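Local coordinates for BH2092 protein (PDB 3NHV), which is of unknown function but carries a rhodanese-like domain, a fold that in relatives often serves sulfur transfer, at residues B[52-57]-B[66-71]; B[75-80]-B[92-97]. One frame throughout, in Å; residues are numbered along the deposited sequence.

Contact 1. Residues B[52-57]-B[66-71]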
loop_
_atom_site.group_PDB
_atom_site.type_symbol
_atom_site.label_atom_id
_atom_site.label_comp_id
_atom_site.label_asym_id
_atom_site.label_seq_id
_atom_site.Cartn_x
_atom_site.Cartn_y
_atom_site.Cartn_z
ATOM N N THR B 52 -21.365 -0.027 11.195
ATOM C CA THR B 52 -20.971 -0.600 12.489
ATOM C C THR B 52 -19.693 0.009 13.060
ATOM O O THR B 52 -19.122 -0.514 14.010
ATOM C CB THR B 52 -20.782 -2.143 12.426
ATOM O OG1 THR B 52 -19.543 -2.458 11.776
ATOM C CG2 THR B 52 -21.938 -2.796 11.675
ATOM N N ALA B 53 -19.260 1.130 12.499
ATOM C CA ALA B 53 -18.042 1.763 12.967
ATOM C C ALA B 53 -18.273 2.979 13.858
ATOM O O ALA B 53 -19.119 3.829 13.569
ATOM C CB ALA B 53 -17.187 2.160 11.776
ATOM N N ILE B 54 -17.496 3.064 14.934
ATOM C CA ILE B 54 -17.586 4.184 15.864
ATOM C C ILE B 54 -16.532 5.223 15.510
ATOM O O ILE B 54 -15.488 4.886 14.954
ATOM C CB ILE B 54 -17.331 3.742 17.305
ATOM C CG1 ILE B 54 -15.964 3.070 17.406
ATOM C CG2 ILE B 54 -18.429 2.793 17.761
ATOM C CD1 ILE B 54 -15.645 2.556 18.777
ATOM N N SER B 55 -16.806 6.482 15.840
ATOM C CA SER B 55 -15.882 7.567 15.553
ATOM C C SER B 55 -14.946 7.884 16.710
ATOM O O SER B 55 -15.389 8.215 17.804
ATOM C CB SER B 55 -16.647 8.835 15.184
ATOM O OG SER B 55 -15.772 9.949 15.149
ATOM N N ILE B 56 -13.647 7.785 16.459
ATOM C CA ILE B 56 -12.650 8.089 17.477
ATOM C C ILE B 56 -11.424 8.658 16.767
ATOM O O ILE B 56 -10.473 7.929 16.491
ATOM C CB ILE B 56 -12.207 6.825 18.248
ATOM C CG1 ILE B 56 -13.422 6.061 18.793
ATOM C CG2 ILE B 56 -11.256 7.220 19.369
ATOM C CD1 ILE B 56 -14.179 6.759 19.910
ATOM N N PRO B 57 -11.432 9.964 16.451
ATOM C CA PRO B 57 -10.294 10.597 15.767
ATOM C C PRO B 57 -8.946 10.194 16.365
ATOM O O PRO B 57 -8.796 10.123 17.584
ATOM C CB PRO B 57 -10.582 12.084 15.930
ATOM C CG PRO B 57 -12.083 12.127 15.853
ATOM C CD PRO B 57 -12.489 10.951 16.737
ATOM N N THR B 66 -11.492 5.290 25.162
ATOM C CA THR B 66 -11.521 3.855 24.917
ATOM C C THR B 66 -11.931 3.037 26.129
ATOM O O THR B 66 -11.941 1.801 26.087
ATOM C CB THR B 66 -10.147 3.375 24.434
ATOM O OG1 THR B 66 -9.171 3.627 25.453
ATOM C CG2 THR B 66 -9.744 4.136 23.174
ATOM N N LYS B 67 -12.290 3.729 27.205
ATOM C CA LYS B 67 -12.686 3.066 28.445
ATOM C C LYS B 67 -13.850 2.089 28.268
ATOM O O LYS B 67 -13.852 1.000 28.846
ATOM C CB LYS B 67 -13.048 4.113 29.511
ATOM C CG LYS B 67 -14.268 4.972 29.176
ATOM C CD LYS B 67 -14.608 5.935 30.319
ATOM C CE LYS B 67 -16.018 6.507 30.171
ATOM N NZ LYS B 67 -17.076 5.438 30.256
ATOM N N ARG B 68 -14.835 2.465 27.461
ATOM C CA ARG B 68 -15.995 1.603 27.267
ATOM C C ARG B 68 -15.813 0.522 26.192
ATOM O O ARG B 68 -16.789 -0.110 25.779
ATOM C CB ARG B 68 -17.228 2.452 26.932
ATOM C CG ARG B 68 -17.273 2.945 25.493
ATOM C CD ARG B 68 -16.336 4.126 25.225
ATOM N NE ARG B 68 -16.296 4.469 23.799
ATOM C CZ ARG B 68 -17.370 4.592 23.012
ATOM N NH1 ARG B 68 -18.593 4.400 23.503
ATOM N NH2 ARG B 68 -17.221 4.905 21.722
ATOM N N LEU B 69 -14.579 0.313 25.735
ATOM C CA LEU B 69 -14.312 -0.693 24.705
ATOM C C LEU B 69 -13.729 -1.961 25.301
ATOM O O LEU B 69 -12.781 -1.907 26.076
ATOM C CB LEU B 69 -13.360 -0.135 23.650
ATOM C CG LEU B 69 -13.877 1.113 22.936
ATOM C CD1 LEU B 69 -12.881 1.557 21.870
ATOM C CD2 LEU B 69 -15.225 0.815 22.311
ATOM N N SER B 70 -14.294 -3.104 24.934
ATOM C CA SER B 70 -13.830 -4.387 25.454
ATOM C C SER B 70 -12.442 -4.824 24.968
ATOM O O SER B 70 -12.142 -4.771 23.781
ATOM C CB SER B 70 -14.850 -5.476 25.116
ATOM O OG SER B 70 -14.351 -6.753 25.476
ATOM N N LYS B 71 -11.607 -5.266 25.905
ATOM C CA LYS B 71 -10.258 -5.737 25.592
ATOM C C LYS B 71 -10.305 -7.165 25.060
ATOM O O LYS B 71 -9.289 -7.701 24.617
ATOM C CB LYS B 71 -9.373 -5.722 26.844
ATOM C CG LYS B 71 -9.057 -4.344 27.415
ATOM C CD LYS B 71 -7.875 -3.696 26.722
ATOM C CE LYS B 71 -7.510 -2.362 27.371
ATOM N NZ LYS B 71 -7.127 -2.490 28.812
#
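Two isoleucine delta-methyls, CD1 of I54 and CD1 of I56, converge on the guanidinium of R68, while the I54 methyl also meets L69. The I54 side chain is extended from CA to CD1 (chi2 -178°), but its first torsion sets CG1 between the backbone N and the carbonyl carbon; CD1 meets L69 tip to tip, with I54 CD1 4.0 Å from L69 CD2. R68 reaches the same spot by another route. Its chain folds at chi2 (-77°), returning the guanidinium toward the strand, so that R68 NH2 stands 4.0 Å from I56 CD1 and 4.1 Å from I54 CD1. The I56 methyl sits at the guanidinium edge, near its plane; that of I54 approaches obliquely. In the parallel sheet of this rhodanese-like fold, strand 54-55 is an outermost strand within the chain, paired with strand 34-38, and residues 66-71 belong to the loop leading on to strand 74-78. A type I turn from T66 to L69, closed by L69 N to T66 O at 3.0 Å, presents R68 and L69 together. The R68 NE hydrogen-bonds to T65 O, which restrains the bent arginine, and I56 packs on I61 and V37.

Contact 2. Residues B[75-80]-B[92-97]; sequences IITYCW and AKFAQL
Between residues 75-80 of the strand and 92-97 of the helix, the closest CA atoms are those of I75 and F94, 7.9 Å apart, a separation filled here by the side chains of I75, T77 and F94. This is the first half of a parallel beta-alpha-beta unit, strand 74-78, helix 86-96 and strand 100-105, in the rhodanese-like alpha/beta fold. It illustrates how one aromatic residue can fasten a helix to a sheet. The F94 ring receives I75 on one face: I75 CG2 stands 3.8 Å from the ring centroid and 4° off the normal, a CH-pi contact centred almost exactly on the ring. The chi1 of I75 (-71°) places CG2 anti to the backbone N and CG1 beside it, and both branches then reach the ring, with I75 CG1 4.0 Å from F94 CD1. Two residues along the strand, T77 runs past F94 in the opposite direction and brings its methyl up obliquely. OG1, the other branch of T77, hydrogen-bonds to A87 O in the same helix. I61 also packs on F94, and A92 and A95 meet Y10 and A6 of a second subunit. Beyond the strand, C79 is joined to C84 by a disulfide. At the side of the ring nearer the threonine, T77 CG2 lies 4.0 Å from F94 CD2.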
loop_
_atom_site.group_PDB
_atom_site.type_symbol
_atom_site.label_atom_id
_atom_site.label_comp_id
_atom_site.label_asym_id
_atom_site.label_seq_id
_atom_site.Cartn_x
_atom_site.Cartn_y
_atom_site.Cartn_z
ATOM N N ILE B 75 -9.623 -4.451 17.753
ATOM C CA ILE B 75 -9.868 -3.137 17.150
ATOM C C ILE B 75 -9.349 -3.090 15.706
ATOM O O ILE B 75 -8.224 -3.508 15.424
ATOM C CB ILE B 75 -9.191 -1.983 17.980
ATOM C CG1 ILE B 75 -9.926 -1.772 19.302
ATOM C CG2 ILE B 75 -9.240 -0.669 17.215
ATOM C CD1 ILE B 75 -9.689 -2.848 20.318
ATOM N N ILE B 76 -10.190 -2.590 14.802
ATOM C CA ILE B 76 -9.851 -2.464 13.389
ATOM C C ILE B 76 -9.896 -0.979 13.059
ATOM O O ILE B 76 -10.958 -0.368 13.100
ATOM C CB ILE B 76 -10.874 -3.193 12.473
ATOM C CG1 ILE B 76 -11.045 -4.647 12.917
ATOM C CG2 ILE B 76 -10.394 -3.155 11.018
ATOM C CD1 ILE B 76 -9.822 -5.509 12.694
ATOM N N THR B 77 -8.748 -0.398 12.732
ATOM C CA THR B 77 -8.698 1.020 12.416
ATOM C C THR B 77 -8.676 1.254 10.922
ATOM O O THR B 77 -8.148 0.439 10.175
ATOM C CB THR B 77 -7.436 1.673 13.008
ATOM O OG1 THR B 77 -6.277 1.084 12.405
ATOM C CG2 THR B 77 -7.376 1.452 14.515
ATOM N N TYR B 78 -9.250 2.367 10.480
ATOM C CA TYR B 78 -9.218 2.684 9.063
ATOM C C TYR B 78 -9.194 4.192 8.858
ATOM O O TYR B 78 -9.839 4.941 9.595
ATOM C CB TYR B 78 -10.403 2.039 8.327
ATOM C CG TYR B 78 -11.726 2.760 8.450
ATOM C CD1 TYR B 78 -12.008 3.878 7.673
ATOM C CD2 TYR B 78 -12.707 2.305 9.326
ATOM C CE1 TYR B 78 -13.232 4.518 7.758
ATOM C CE2 TYR B 78 -13.935 2.936 9.420
ATOM C CZ TYR B 78 -14.195 4.040 8.634
ATOM O OH TYR B 78 -15.427 4.651 8.708
ATOM N N CYS B 79 -8.410 4.626 7.876
ATOM C CA CYS B 79 -8.280 6.036 7.536
ATOM C C CYS B 79 -8.860 6.201 6.136
ATOM O O CYS B 79 -9.684 5.400 5.715
ATOM C CB CYS B 79 -6.807 6.471 7.561
ATOM S SG CYS B 79 -6.533 8.167 6.919
ATOM N N TRP B 80 -8.436 7.227 5.411
ATOM C CA TRP B 80 -8.955 7.443 4.076
ATOM C C TRP B 80 -8.593 6.340 3.107
ATOM O O TRP B 80 -9.476 5.737 2.502
ATOM C CB TRP B 80 -8.475 8.778 3.515
ATOM C CG TRP B 80 -9.133 9.938 4.164
ATOM C CD1 TRP B 80 -8.708 10.605 5.277
ATOM C CD2 TRP B 80 -10.361 10.554 3.768
ATOM N NE1 TRP B 80 -9.600 11.600 5.599
ATOM C CE2 TRP B 80 -10.625 11.590 4.691
ATOM C CE3 TRP B 80 -11.270 10.327 2.728
ATOM C CZ2 TRP B 80 -11.754 12.404 4.601
ATOM C CZ3 TRP B 80 -12.399 11.139 2.638
ATOM C CH2 TRP B 80 -12.630 12.165 3.573
ATOM N N ALA B 92 -0.914 1.885 16.770
ATOM C CA ALA B 92 0.118 2.035 17.796
ATOM C C ALA B 92 -0.467 2.491 19.137
ATOM O O ALA B 92 -0.216 1.868 20.169
ATOM C CB ALA B 92 1.179 3.025 17.325
ATOM N N LYS B 93 -1.247 3.571 19.119
ATOM C CA LYS B 93 -1.841 4.072 20.351
ATOM C C LYS B 93 -2.695 2.994 21.010
ATOM O O LYS B 93 -2.596 2.763 22.219
ATOM C CB LYS B 93 -2.700 5.315 20.090
ATOM C CG LYS B 93 -1.986 6.421 19.341
ATOM C CD LYS B 93 -2.712 7.752 19.472
ATOM C CE LYS B 93 -2.179 8.777 18.475
ATOM N NZ LYS B 93 -0.687 8.830 18.454
ATOM N N PHE B 94 -3.538 2.337 20.218
ATOM C CA PHE B 94 -4.394 1.287 20.756
ATOM C C PHE B 94 -3.556 0.174 21.367
ATOM O O PHE B 94 -3.908 -0.378 22.414
ATOM C CB PHE B 94 -5.300 0.708 19.664
ATOM C CG PHE B 94 -6.604 1.436 19.505
ATOM C CD1 PHE B 94 -7.614 1.297 20.457
ATOM C CD2 PHE B 94 -6.826 2.254 18.399
ATOM C CE1 PHE B 94 -8.828 1.962 20.306
ATOM C CE2 PHE B 94 -8.032 2.922 18.237
ATOM C CZ PHE B 94 -9.041 2.777 19.192
ATOM N N ALA B 95 -2.443 -0.150 20.716
ATOM C CA ALA B 95 -1.571 -1.203 21.218
ATOM C C ALA B 95 -0.930 -0.782 22.536
ATOM O O ALA B 95 -0.637 -1.616 23.388
ATOM C CB ALA B 95 -0.495 -1.531 20.191
ATOM N N GLN B 96 -0.713 0.516 22.696
ATOM C CA GLN B 96 -0.116 1.033 23.918
ATOM C C GLN B 96 -1.136 0.960 25.057
ATOM O O GLN B 96 -0.769 0.776 26.212
ATOM C CB GLN B 96 0.354 2.474 23.687
ATOM C CG GLN B 96 1.064 3.129 24.866
ATOM C CD GLN B 96 1.765 4.421 24.465
ATOM O OE1 GLN B 96 1.140 5.345 23.928
ATOM N NE2 GLN B 96 3.070 4.491 24.723
ATOM N N LEU B 97 -2.418 1.079 24.719
ATOM C CA LEU B 97 -3.480 1.017 25.717
ATOM C C LEU B 97 -3.819 -0.421 26.111
ATOM O O LEU B 97 -4.732 -0.652 26.905
ATOM C CB LEU B 97 -4.740 1.720 25.195
ATOM C CG LEU B 97 -4.673 3.245 25.048
ATOM C CD1 LEU B 97 -5.775 3.745 24.133
ATOM C CD2 LEU B 97 -4.772 3.885 26.425
#

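Both contacts involve strands of one parallel sheet, but at different depths. Contact 2 is buried, joining an inner strand to the helix that follows it, and it is wholly apolar where its segments touch. Contact 1 is partly buried, tying a strand outermost within the chain to a loop, and here an exposed arginine lies against the methyls of partly or fully buried isoleucines. One relies on a ring face, the other on methyl tips and a guanidinium. The chain closes contact 1 before opening contact 2, yet the two meet in space, with centres about 10 Å apart: T66 CG2 lies 3.7 Å from F94 CE1, and A53 CB lies 4.1 Å from Y78 CE2.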